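Putative tRNA (Adenine(37)-N6)-methyltransferase (Pseudomonas aeruginosa, PDB 7BU1) probably methylates N6-threonylcarbamoyladenosine at position 37 of tRNA, with S-adenosylmethionine as the methyl donor. Local coordinates at residues 12-17 with 131-136; 23-28 with 209-214; 64-69 with 125-130; 182-187 with 214-219. One frame throughout, in Å; residues are numbered along the deposited sequence.

Contact 1 (12-17 with 131-136); sequences SPIGYI and TPVLDI. With SAM (S-adenosylmethionine), chain D.
Turning chi1 of I14 to 64° puts CG1 between its own backbone N and carbonyl carbon, and this brings the branch up against V133 O, with I14 CG1 3.2 Å from it. The extended chain then carries CD1 on to D135 and I136, where it meets I136 CD1 at 3.9 Å. I17 turns the other way: its CG1 stands beside the backbone N (chi1 -76°) and comes in at a slant to V133, CG1 to CG2 at 3.7 Å. Three backbone bonds hold the two chains in register. V133 N reaches G15 O at 2.8 Å in an almost straight line (175°). I14 N donates to V133 O and I17 N to T131 O. I14 and G15 opposite V133 form a classic beta bulge, at the start of the pairing of strand 15-19 with strand 132-138 in the closed six-stranded antiparallel barrel. I17, V133 and I136 lie together against L41 of strand 38-43. On the sheet face that carries Y16 and P132, Y16 CE2 rests on P132 CB at 3.6 Å, and P13 lies beside P132 with both rings pointing the same way, P13 CG to P132 CB 3.9 Å. M7 of the second subunit packs on Y16 and F94 of that subunit on I14, while N103 of that subunit donates to both S12 O and L134 O. At the other end, T131 OG1 accepts a bond from N6 of S-adenosylmethionine at 3.1 Å and is also hydrogen-bonded to L128 O.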
# COMPACT_ATOMS: atom_id res chain seq x y z
N SER B 12 -16.16 1.40 -8.49
CA SER B 12 -16.38 2.60 -9.27
C SER B 12 -15.47 3.70 -8.73
O SER B 12 -15.17 3.72 -7.54
CB SER B 12 -17.84 3.04 -9.18
OG SER B 12 -18.25 3.71 -10.36
N PRO B 13 -15.00 4.61 -9.59
CA PRO B 13 -14.05 5.62 -9.13
C PRO B 13 -14.70 6.59 -8.16
O PRO B 13 -15.85 7.00 -8.35
CB PRO B 13 -13.61 6.33 -10.42
CG PRO B 13 -14.10 5.48 -11.54
CD PRO B 13 -15.28 4.72 -11.03
N ILE B 14 -13.96 6.96 -7.12
CA ILE B 14 -14.40 8.04 -6.25
C ILE B 14 -13.97 9.39 -6.81
O ILE B 14 -14.50 10.43 -6.38
CB ILE B 14 -13.86 7.87 -4.82
CG1 ILE B 14 -12.33 7.94 -4.80
CG2 ILE B 14 -14.32 6.54 -4.23
CD1 ILE B 14 -11.73 7.86 -3.42
N GLY B 15 -13.08 9.40 -7.79
CA GLY B 15 -12.59 10.63 -8.38
C GLY B 15 -11.58 10.30 -9.45
O GLY B 15 -11.22 9.14 -9.68
N TYR B 16 -11.12 11.36 -10.12
CA TYR B 16 -10.16 11.23 -11.20
C TYR B 16 -8.98 12.16 -10.96
O TYR B 16 -9.12 13.24 -10.38
CB TYR B 16 -10.78 11.55 -12.57
CG TYR B 16 -11.75 10.49 -13.05
CD1 TYR B 16 -13.08 10.51 -12.67
CD2 TYR B 16 -11.32 9.45 -13.87
CE1 TYR B 16 -13.96 9.55 -13.10
CE2 TYR B 16 -12.20 8.48 -14.31
CZ TYR B 16 -13.52 8.53 -13.92
OH TYR B 16 -14.42 7.57 -14.34
N ILE B 17 -7.82 11.72 -11.41
CA ILE B 17 -6.59 12.48 -11.29
C ILE B 17 -6.50 13.45 -12.46
O ILE B 17 -6.75 13.07 -13.61
CB ILE B 17 -5.36 11.55 -11.25
CG1 ILE B 17 -5.24 10.87 -9.89
CG2 ILE B 17 -4.09 12.33 -11.59
CD1 ILE B 17 -5.07 11.85 -8.74
N THR B 131 -6.40 9.55 -14.30
CA THR B 131 -6.39 8.26 -13.63
C THR B 131 -7.60 8.12 -12.72
O THR B 131 -7.82 8.97 -11.85
CB THR B 131 -5.11 8.10 -12.82
OG1 THR B 131 -3.97 8.10 -13.70
CG2 THR B 131 -5.13 6.81 -12.03
N PRO B 132 -8.40 7.06 -12.87
CA PRO B 132 -9.54 6.85 -11.96
C PRO B 132 -9.04 6.30 -10.63
O PRO B 132 -8.29 5.32 -10.59
CB PRO B 132 -10.42 5.83 -12.70
CG PRO B 132 -9.87 5.76 -14.12
CD PRO B 132 -8.42 6.12 -14.01
N VAL B 133 -9.45 6.95 -9.53
CA VAL B 133 -9.02 6.56 -8.19
C VAL B 133 -10.16 5.84 -7.47
O VAL B 133 -11.28 6.35 -7.38
CB VAL B 133 -8.52 7.77 -7.39
CG1 VAL B 133 -8.13 7.36 -5.99
CG2 VAL B 133 -7.33 8.39 -8.10
N LEU B 134 -9.86 4.67 -6.92
CA LEU B 134 -10.85 3.86 -6.22
C LEU B 134 -10.91 4.14 -4.73
O LEU B 134 -11.95 3.87 -4.11
CB LEU B 134 -10.57 2.37 -6.42
CG LEU B 134 -10.37 1.90 -7.86
CD1 LEU B 134 -10.02 0.42 -7.89
CD2 LEU B 134 -11.60 2.20 -8.71
N ASP B 135 -9.83 4.65 -4.13
CA ASP B 135 -9.76 4.75 -2.67
C ASP B 135 -8.66 5.72 -2.27
O ASP B 135 -7.67 5.89 -2.98
CB ASP B 135 -9.51 3.37 -2.05
CG ASP B 135 -9.75 3.35 -0.55
OD1 ASP B 135 -10.00 4.41 0.06
OD2 ASP B 135 -9.68 2.25 0.04
N ILE B 136 -8.84 6.34 -1.10
CA ILE B 136 -7.82 7.15 -0.45
C ILE B 136 -7.60 6.56 0.93
O ILE B 136 -8.56 6.33 1.67
CB ILE B 136 -8.24 8.63 -0.31
CG1 ILE B 136 -8.48 9.28 -1.67
CG2 ILE B 136 -7.19 9.41 0.49
CD1 ILE B 136 -9.45 10.45 -1.59
N SAM D . 3.40 3.09 -7.72
CA SAM D . 2.38 2.45 -8.57
C SAM D . 2.18 0.99 -8.14
O SAM D . 1.05 0.49 -8.35
OXT SAM D . 3.13 0.40 -7.60
CB SAM D . 2.77 2.50 -10.06
CG SAM D . 4.05 1.71 -10.33
SD SAM D . 4.42 1.68 -12.12
CE SAM D . 5.82 0.62 -12.40
C5' SAM D . 4.90 3.34 -12.70
C4' SAM D . 4.14 3.64 -13.98
O4' SAM D . 2.75 3.76 -13.65
C3' SAM D . 4.38 5.05 -14.37
O3' SAM D . 5.64 5.22 -15.00
C2' SAM D . 3.25 5.30 -15.34
O2' SAM D . 3.66 5.09 -16.69
C1' SAM D . 2.27 4.19 -14.93
N9 SAM D . 0.90 4.69 -14.86
C8 SAM D . 0.52 5.69 -14.08
N7 SAM D . -0.78 5.88 -14.28
C5 SAM D . -1.19 4.99 -15.18
C6 SAM D . -2.40 4.76 -15.71
N6 SAM D . -3.40 5.54 -15.28
N1 SAM D . -2.59 3.79 -16.61
C2 SAM D . -1.51 3.01 -17.01
N3 SAM D . -0.26 3.27 -16.43
C4 SAM D . -0.14 4.25 -15.54

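Contact 2 (23-28 with 209-214); sequences EKFAIP and YGVRLW. With SAM (S-adenosylmethionine), chain D.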
# COMPACT_ATOMS: atom_id res chain seq x y z
N GLU B 23 1.89 11.52 -20.64
CA GLU B 23 2.40 10.29 -21.24
C GLU B 23 3.15 9.48 -20.20
O GLU B 23 3.73 10.03 -19.26
CB GLU B 23 3.37 10.54 -22.40
CG GLU B 23 3.09 11.73 -23.27
CD GLU B 23 4.29 12.07 -24.13
OE1 GLU B 23 5.05 12.98 -23.74
OE2 GLU B 23 4.48 11.40 -25.17
N LYS B 24 3.15 8.16 -20.39
CA LYS B 24 3.83 7.29 -19.44
C LYS B 24 5.35 7.43 -19.49
O LYS B 24 6.02 7.07 -18.52
CB LYS B 24 3.43 5.83 -19.71
N PHE B 25 5.90 7.97 -20.59
CA PHE B 25 7.34 7.91 -20.86
C PHE B 25 8.18 8.52 -19.75
O PHE B 25 8.88 7.79 -19.04
CB PHE B 25 7.69 8.60 -22.19
CG PHE B 25 9.17 8.83 -22.37
CD1 PHE B 25 10.04 7.76 -22.52
CD2 PHE B 25 9.70 10.11 -22.39
CE1 PHE B 25 11.41 7.96 -22.69
CE2 PHE B 25 11.07 10.32 -22.55
CZ PHE B 25 11.92 9.25 -22.69
N ALA B 26 8.14 9.84 -19.58
CA ALA B 26 9.02 10.46 -18.60
C ALA B 26 8.46 10.46 -17.17
O ALA B 26 8.96 11.20 -16.33
CB ALA B 26 9.35 11.90 -19.02
N ILE B 27 7.47 9.63 -16.88
CA ILE B 27 6.97 9.56 -15.49
C ILE B 27 8.01 8.89 -14.60
O ILE B 27 8.50 7.79 -14.93
CB ILE B 27 5.64 8.84 -15.43
CG1 ILE B 27 4.58 9.65 -16.16
CG2 ILE B 27 5.26 8.66 -13.98
CD1 ILE B 27 3.19 9.06 -16.05
N PRO B 28 8.37 9.51 -13.48
CA PRO B 28 9.46 9.01 -12.65
C PRO B 28 9.25 7.60 -12.10
O PRO B 28 8.13 7.13 -11.87
CB PRO B 28 9.54 10.04 -11.53
CG PRO B 28 9.13 11.30 -12.19
CD PRO B 28 8.03 10.91 -13.13
N TYR B 209 14.95 14.90 -27.56
CA TYR B 209 13.82 14.06 -27.20
C TYR B 209 12.69 14.95 -26.70
O TYR B 209 12.87 16.16 -26.58
CB TYR B 209 14.31 13.04 -26.16
CG TYR B 209 15.40 12.10 -26.68
CD1 TYR B 209 15.05 10.88 -27.22
CD2 TYR B 209 16.77 12.42 -26.63
CE1 TYR B 209 15.99 9.98 -27.66
CE2 TYR B 209 17.74 11.50 -27.09
CZ TYR B 209 17.33 10.29 -27.61
OH TYR B 209 18.22 9.34 -28.07
N GLY B 210 11.48 14.43 -26.55
CA GLY B 210 10.44 15.34 -26.11
C GLY B 210 9.49 14.62 -25.19
O GLY B 210 9.41 13.39 -25.18
N VAL B 211 8.80 15.40 -24.39
CA VAL B 211 7.76 14.88 -23.52
C VAL B 211 6.74 15.98 -23.37
O VAL B 211 7.09 17.17 -23.40
CB VAL B 211 8.34 14.44 -22.16
CG1 VAL B 211 8.81 15.65 -21.38
CG2 VAL B 211 7.30 13.66 -21.36
N ARG B 212 5.49 15.60 -23.23
CA ARG B 212 4.44 16.55 -22.92
C ARG B 212 4.28 16.61 -21.41
O ARG B 212 4.10 15.57 -20.77
CB ARG B 212 3.14 16.16 -23.61
CG ARG B 212 2.07 17.23 -23.53
CD ARG B 212 1.01 16.99 -24.58
NE ARG B 212 0.34 18.24 -24.95
CZ ARG B 212 0.73 19.02 -25.95
NH1 ARG B 212 1.79 18.69 -26.68
NH2 ARG B 212 0.06 20.14 -26.21
N LEU B 213 4.39 17.80 -20.84
CA LEU B 213 4.09 18.05 -19.43
C LEU B 213 3.13 19.22 -19.34
O LEU B 213 3.41 20.29 -19.89
CB LEU B 213 5.36 18.34 -18.63
CG LEU B 213 6.38 17.21 -18.47
CD1 LEU B 213 7.75 17.77 -18.05
CD2 LEU B 213 5.89 16.15 -17.49
N TRP B 214 2.02 19.03 -18.62
CA TRP B 214 0.91 20.01 -18.58
C TRP B 214 0.48 20.25 -20.02
O TRP B 214 0.21 19.26 -20.73
CB TRP B 214 1.34 21.28 -17.83
CG TRP B 214 1.81 21.08 -16.41
CD1 TRP B 214 3.09 21.25 -15.94
CD2 TRP B 214 1.01 20.72 -15.27
NE1 TRP B 214 3.13 21.00 -14.58
CE2 TRP B 214 1.87 20.67 -14.15
CE3 TRP B 214 -0.34 20.42 -15.10
CZ2 TRP B 214 1.42 20.34 -12.87
CZ3 TRP B 214 -0.80 20.08 -13.81
CH2 TRP B 214 0.08 20.05 -12.72
N SAM D . 3.40 3.09 -7.72
CA SAM D . 2.38 2.45 -8.57
C SAM D . 2.18 0.99 -8.14
O SAM D . 1.05 0.49 -8.35
OXT SAM D . 3.13 0.40 -7.60
CB SAM D . 2.77 2.50 -10.06
CG SAM D . 4.05 1.71 -10.33
SD SAM D . 4.42 1.68 -12.12
CE SAM D . 5.82 0.62 -12.40
C5' SAM D . 4.90 3.34 -12.70
C4' SAM D . 4.14 3.64 -13.98
O4' SAM D . 2.75 3.76 -13.65
C3' SAM D . 4.38 5.05 -14.37
O3' SAM D . 5.64 5.22 -15.00
C2' SAM D . 3.25 5.30 -15.34
O2' SAM D . 3.66 5.09 -16.69
C1' SAM D . 2.27 4.19 -14.93
N9 SAM D . 0.90 4.69 -14.86
C8 SAM D . 0.52 5.69 -14.08
N7 SAM D . -0.78 5.88 -14.28
C5 SAM D . -1.19 4.99 -15.18
C6 SAM D . -2.40 4.76 -15.71
N6 SAM D . -3.40 5.54 -15.28
N1 SAM D . -2.59 3.79 -16.61
C2 SAM D . -1.51 3.01 -17.01
N3 SAM D . -0.26 3.27 -16.43
C4 SAM D . -0.14 4.25 -15.54
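E23 and A26 bring a loop down on the edge of a beta sheet: F25 and A26, in a type I turn from K24 to I27, pack on V211, and E23, just before the turn, bonds to R212. Both partners belong to strand 208-213, an outermost strand of the four-stranded mixed sheet in this chain. The one polar link is nearly straight (171°), from R212 N to E23 OE1 at 2.7 Å. It arrives on the anti side of the carboxylate, 27° out of its plane. E23 can reach because its chain runs extended beyond CG, and the same OE1 also lies 3.3 Å from V211 CG2. That methyl is the hub of the apolar half. With CG2 anti to the backbone N, V211 directs it at the turn, where it meets A26 CB at 3.6 Å and comes to the edge of the F25 ring, 4.4 Å from F25 CD2. Further out, V211 pairs by backbone bonds with V218 on the neighbouring strand 216-224, so its other flank is fixed by the sheet, and W220 of that strand touches both V211 and F25. The R212 guanidinium turns away from the loop to make a salt bridge with D217. The contact thus joins the loop between barrel strands 15-19 and 38-43 to the mixed sheet. The far side of the turn faces the cofactor. There I27 CG2 lies 3.6 Å from O3' of S-adenosylmethionine, and I27 CD1 is 3.8 Å from its C2'.

Contact 3 (64-69 with 125-130); sequences LLFLFH and IDLLDG. With SAM (S-adenosylmethionine), chain D.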
# COMPACT_ATOMS: atom_id res chain seq x y z
N LEU B 64 -3.14 6.04 -2.66
CA LEU B 64 -4.21 6.03 -3.63
C LEU B 64 -4.21 4.66 -4.30
O LEU B 64 -3.19 4.23 -4.85
CB LEU B 64 -4.04 7.14 -4.68
CG LEU B 64 -3.94 8.59 -4.20
CD1 LEU B 64 -3.76 9.53 -5.40
CD2 LEU B 64 -5.16 9.02 -3.35
N LEU B 65 -5.33 3.95 -4.19
CA LEU B 65 -5.59 2.79 -5.03
C LEU B 65 -6.31 3.27 -6.28
O LEU B 65 -7.29 4.02 -6.18
CB LEU B 65 -6.43 1.75 -4.29
CG LEU B 65 -5.86 1.22 -2.98
CD1 LEU B 65 -6.76 0.14 -2.42
CD2 LEU B 65 -4.47 0.68 -3.20
N PHE B 66 -5.81 2.88 -7.45
CA PHE B 66 -6.32 3.42 -8.70
C PHE B 66 -6.36 2.35 -9.78
O PHE B 66 -5.83 1.25 -9.62
CB PHE B 66 -5.48 4.62 -9.16
CG PHE B 66 -4.02 4.29 -9.39
CD1 PHE B 66 -3.12 4.30 -8.33
CD2 PHE B 66 -3.56 4.01 -10.66
CE1 PHE B 66 -1.78 4.01 -8.54
CE2 PHE B 66 -2.21 3.72 -10.88
CZ PHE B 66 -1.32 3.72 -9.82
N LEU B 67 -6.98 2.69 -10.90
CA LEU B 67 -7.04 1.82 -12.06
C LEU B 67 -6.02 2.27 -13.10
O LEU B 67 -5.96 3.46 -13.44
CB LEU B 67 -8.44 1.84 -12.67
CG LEU B 67 -9.56 1.18 -11.88
CD1 LEU B 67 -10.83 1.24 -12.69
CD2 LEU B 67 -9.18 -0.25 -11.54
N PHE B 68 -5.24 1.32 -13.61
CA PHE B 68 -4.29 1.54 -14.70
C PHE B 68 -5.07 1.61 -16.02
O PHE B 68 -5.02 0.71 -16.85
CB PHE B 68 -3.27 0.42 -14.78
CG PHE B 68 -2.25 0.42 -13.68
CD1 PHE B 68 -1.29 1.41 -13.60
CD2 PHE B 68 -2.22 -0.62 -12.76
CE1 PHE B 68 -0.33 1.39 -12.59
CE2 PHE B 68 -1.27 -0.65 -11.76
CZ PHE B 68 -0.32 0.36 -11.67
N HIS B 69 -5.80 2.72 -16.20
CA HIS B 69 -6.72 2.77 -17.32
C HIS B 69 -6.02 2.83 -18.68
O HIS B 69 -6.63 2.48 -19.69
CB HIS B 69 -7.68 3.96 -17.17
CG HIS B 69 -7.02 5.30 -17.35
ND1 HIS B 69 -6.08 5.80 -16.47
CD2 HIS B 69 -7.18 6.25 -18.30
CE1 HIS B 69 -5.69 6.99 -16.88
NE2 HIS B 69 -6.34 7.29 -17.98
N ILE B 125 3.70 12.69 -7.45
CA ILE B 125 2.84 11.65 -8.00
C ILE B 125 3.54 10.93 -9.15
O ILE B 125 4.41 11.48 -9.83
CB ILE B 125 1.50 12.25 -8.48
CG1 ILE B 125 1.75 13.17 -9.67
CG2 ILE B 125 0.81 13.00 -7.35
CD1 ILE B 125 0.49 13.72 -10.28
N ASP B 126 3.10 9.70 -9.40
CA ASP B 126 3.54 8.92 -10.54
C ASP B 126 2.35 8.53 -11.41
O ASP B 126 2.38 7.50 -12.09
CB ASP B 126 4.31 7.67 -10.09
CG ASP B 126 3.48 6.75 -9.20
OD1 ASP B 126 2.48 7.21 -8.61
OD2 ASP B 126 3.81 5.55 -9.08
N LEU B 127 1.28 9.32 -11.38
CA LEU B 127 0.00 8.96 -11.97
C LEU B 127 -0.27 9.73 -13.25
O LEU B 127 -0.06 10.95 -13.31
CB LEU B 127 -1.14 9.21 -10.99
CG LEU B 127 -0.97 8.63 -9.59
CD1 LEU B 127 -2.29 8.77 -8.83
CD2 LEU B 127 -0.54 7.17 -9.69
N LEU B 128 -0.78 9.02 -14.25
CA LEU B 128 -1.14 9.64 -15.52
C LEU B 128 -2.34 10.56 -15.35
O LEU B 128 -3.17 10.40 -14.45
CB LEU B 128 -1.47 8.58 -16.56
CG LEU B 128 -0.38 8.13 -17.52
CD1 LEU B 128 -0.97 7.14 -18.50
CD2 LEU B 128 0.24 9.32 -18.23
N ASP B 129 -2.43 11.54 -16.24
CA ASP B 129 -3.61 12.39 -16.26
C ASP B 129 -4.83 11.55 -16.58
O ASP B 129 -4.78 10.67 -17.44
CB ASP B 129 -3.45 13.51 -17.29
CG ASP B 129 -4.57 14.52 -17.21
OD1 ASP B 129 -4.72 15.16 -16.14
OD2 ASP B 129 -5.30 14.68 -18.20
N GLY B 130 -5.93 11.82 -15.87
CA GLY B 130 -7.14 11.06 -16.08
C GLY B 130 -7.19 9.73 -15.36
O GLY B 130 -7.98 8.86 -15.75
N SAM D . 3.40 3.09 -7.72
CA SAM D . 2.38 2.45 -8.57
C SAM D . 2.18 0.99 -8.14
O SAM D . 1.05 0.49 -8.35
OXT SAM D . 3.13 0.40 -7.60
CB SAM D . 2.77 2.50 -10.06
CG SAM D . 4.05 1.71 -10.33
SD SAM D . 4.42 1.68 -12.12
CE SAM D . 5.82 0.62 -12.40
C5' SAM D . 4.90 3.34 -12.70
C4' SAM D . 4.14 3.64 -13.98
O4' SAM D . 2.75 3.76 -13.65
C3' SAM D . 4.38 5.05 -14.37
O3' SAM D . 5.64 5.22 -15.00
C2' SAM D . 3.25 5.30 -15.34
O2' SAM D . 3.66 5.09 -16.69
C1' SAM D . 2.27 4.19 -14.93
N9 SAM D . 0.90 4.69 -14.86
C8 SAM D . 0.52 5.69 -14.08
N7 SAM D . -0.78 5.88 -14.28
C5 SAM D . -1.19 4.99 -15.18
C6 SAM D . -2.40 4.76 -15.71
N6 SAM D . -3.40 5.54 -15.28
N1 SAM D . -2.59 3.79 -16.61
C2 SAM D . -1.51 3.01 -17.01
N3 SAM D . -0.26 3.27 -16.43
C4 SAM D . -0.14 4.25 -15.54
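L127 fills the tight end of this contact, its two methyls split between L64 and F66. CD2 stands over one face of the F66 ring, 3.8 Å from the centroid and 25° off the normal, a CH-pi contact displaced toward the rim; CZ is the nearest ring atom. L127 CD1 meets L64 CD1 at 3.8 Å. F66 offers its face because its CG lies between the backbone N and carbonyl carbon (chi1 60°), turning the ring toward the loop 125-130. I17 and S108 also pack on L127, so this apolar knot belongs to the barrel, between strand 61-67 and the loop that leads into strand 132-138. The other end is looser and partly exposed. There H69 lies over G130, with G130 O 3.1 Å above the ring plane and off toward the rim; CE1 and NE2 are both near, but the angle is too poor for a hydrogen bond. The cofactor runs alongside the contact, its adenine next to H69 and L128, its methionine CA at the edge of the F66 ring. The adenine N6 lies among the polar atoms of H69 and T131, 2.9 Å from H69 ND1. Its N7 comes 3.1 Å from L128 N, and the F68 ring turns an edge to the base. At the amino end of the cofactor, D126 OD2 takes a hydrogen bond from the cofactor N at 2.8 Å. The D126 carboxylate, held through OD1 by S108 OG, would probably match the positive charge of that amino group.

Contact 4 (182-187 with 214-219); sequences QPVAEL and WDLDVH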
# COMPACT_ATOMS: atom_id res chain seq x y z
N GLN B 182 2.69 26.53 -11.79
CA GLN B 182 3.28 25.23 -11.52
C GLN B 182 4.80 25.34 -11.55
O GLN B 182 5.34 26.13 -12.33
CB GLN B 182 2.83 24.19 -12.54
CG GLN B 182 1.33 23.99 -12.58
CD GLN B 182 0.84 23.15 -11.43
OE1 GLN B 182 1.62 22.66 -10.61
NE2 GLN B 182 -0.48 22.98 -11.35
N PRO B 183 5.50 24.59 -10.72
CA PRO B 183 6.96 24.62 -10.77
C PRO B 183 7.47 23.85 -11.98
O PRO B 183 8.01 22.75 -11.86
CB PRO B 183 7.38 23.99 -9.43
CG PRO B 183 6.25 23.10 -9.07
CD PRO B 183 5.00 23.69 -9.66
N VAL B 184 7.32 24.47 -13.15
CA VAL B 184 7.63 23.81 -14.41
C VAL B 184 9.10 23.43 -14.49
O VAL B 184 9.46 22.31 -14.87
CB VAL B 184 7.21 24.72 -15.59
CG1 VAL B 184 7.91 24.29 -16.87
CG2 VAL B 184 5.70 24.70 -15.76
N ALA B 185 9.99 24.36 -14.12
CA ALA B 185 11.42 24.11 -14.24
C ALA B 185 11.87 22.96 -13.35
O ALA B 185 12.60 22.06 -13.78
CB ALA B 185 12.21 25.38 -13.90
N GLU B 186 11.41 22.96 -12.09
CA GLU B 186 11.79 21.89 -11.18
C GLU B 186 11.23 20.54 -11.64
O GLU B 186 11.92 19.52 -11.55
CB GLU B 186 11.33 22.23 -9.76
CG GLU B 186 11.90 23.54 -9.25
CD GLU B 186 10.97 24.73 -9.45
OE1 GLU B 186 10.45 24.93 -10.57
OE2 GLU B 186 10.76 25.47 -8.46
N LEU B 187 9.98 20.52 -12.13
CA LEU B 187 9.41 19.27 -12.62
C LEU B 187 10.21 18.74 -13.81
O LEU B 187 10.52 17.54 -13.86
CB LEU B 187 7.95 19.46 -13.02
CG LEU B 187 7.27 18.20 -13.60
CD1 LEU B 187 7.37 17.03 -12.64
CD2 LEU B 187 5.82 18.45 -13.98
N TRP B 214 2.02 19.03 -18.62
CA TRP B 214 0.91 20.01 -18.58
C TRP B 214 0.48 20.25 -20.02
O TRP B 214 0.21 19.26 -20.73
CB TRP B 214 1.34 21.28 -17.83
CG TRP B 214 1.81 21.08 -16.41
CD1 TRP B 214 3.09 21.25 -15.94
CD2 TRP B 214 1.01 20.72 -15.27
NE1 TRP B 214 3.13 21.00 -14.58
CE2 TRP B 214 1.87 20.67 -14.15
CE3 TRP B 214 -0.34 20.42 -15.10
CZ2 TRP B 214 1.42 20.34 -12.87
CZ3 TRP B 214 -0.80 20.08 -13.81
CH2 TRP B 214 0.08 20.05 -12.72
N ASP B 215 0.42 21.49 -20.50
CA ASP B 215 0.15 21.79 -21.90
C ASP B 215 1.41 22.14 -22.68
O ASP B 215 1.34 22.81 -23.72
CB ASP B 215 -0.88 22.91 -22.02
CG ASP B 215 -0.48 24.16 -21.27
OD1 ASP B 215 0.59 24.16 -20.62
OD2 ASP B 215 -1.24 25.16 -21.32
N LEU B 216 2.57 21.70 -22.19
CA LEU B 216 3.85 22.06 -22.78
C LEU B 216 4.49 20.88 -23.50
O LEU B 216 4.26 19.72 -23.17
CB LEU B 216 4.82 22.56 -21.69
CG LEU B 216 4.23 23.59 -20.73
CD1 LEU B 216 5.06 23.65 -19.47
CD2 LEU B 216 4.14 24.94 -21.41
N ASP B 217 5.35 21.22 -24.46
CA ASP B 217 6.25 20.28 -25.11
C ASP B 217 7.66 20.65 -24.69
O ASP B 217 8.10 21.78 -24.91
CB ASP B 217 6.13 20.34 -26.63
CG ASP B 217 4.79 19.88 -27.13
OD1 ASP B 217 4.35 18.78 -26.73
OD2 ASP B 217 4.17 20.62 -27.92
N VAL B 218 8.33 19.73 -24.01
CA VAL B 218 9.70 19.93 -23.55
C VAL B 218 10.64 19.11 -24.42
O VAL B 218 10.37 17.94 -24.71
CB VAL B 218 9.86 19.56 -22.06
CG1 VAL B 218 11.32 19.64 -21.64
CG2 VAL B 218 9.00 20.48 -21.21
N HIS B 219 11.74 19.73 -24.84
CA HIS B 219 12.72 19.08 -25.70
C HIS B 219 14.09 19.12 -25.03
O HIS B 219 14.43 20.11 -24.37
CB HIS B 219 12.79 19.74 -27.07
CG HIS B 219 11.55 19.54 -27.88
ND1 HIS B 219 10.71 20.57 -28.23
CD2 HIS B 219 10.98 18.41 -28.37
CE1 HIS B 219 9.69 20.09 -28.92
NE2 HIS B 219 9.83 18.79 -29.02
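The start of helix 184-192 faces the bend between strands 208-213 and 216-224 at a distance, the closest pair of CA atoms being those of V184 and W214, 8.8 Å apart, so side chains alone bridge the interval. Q182 and W214 do most of this. The first torsion of Q182 (chi1 -59°) sets CG over the six-membered ring of W214 in a CH-pi contact, 4.0 Å from the centroid, and the bend at chi2 (-77°) then folds the amide across the same face. The amide plane is tilted 25° from the ring; Q182 CD is 3.2 Å from W214 CZ2, and Q182 NE2 is 3.3 Å from W214 CH2. OE1 has a weak hydrogen bond to R38 NE. The two strands form a beta hairpin whose short connection is W214 and D215. W214 has positive phi there, and its indole points back at the helix. L187, about one helical turn after V184, comes obliquely to the pyrrole side, CD2 to W214 NE1 at 3.8 Å. V184 and L216 meet tip to tip, with L216 CD1 3.9 Å from V184 CG2 and equally near CG1. P183 occupies the N-cap position, and L187 N donates to its carbonyl as the first turn forms. Helix 167-180 covers another flank: H176 and R179 touch L216, L180 touches W214, and R179 makes a salt bridge with D215.

How the contacts relate
Contacts 1 and 3 are neighbours in the barrel: strand 132-138 pairs with 15-19 in contact 1 and with 61-67 beside contact 3, where L134 N meets L65 O. Contact 1 is buried and held largely by backbone bonds, whereas contact 3 is apolar around L127, looser at H69 and G130, and lined by the cofactor. Contacts 2 and 4 share W214 and the hairpin of the other sheet. Contact 2 is the more exposed, with a single carboxylate bond, and contact 4 is buried and made by side chains. Contact 2 links the barrel to the mixed sheet: its loop packs on L128 of contact 3 and on V211 and R212 of strand 208-213. Contacts 1, 2 and 3 touch S-adenosylmethionine.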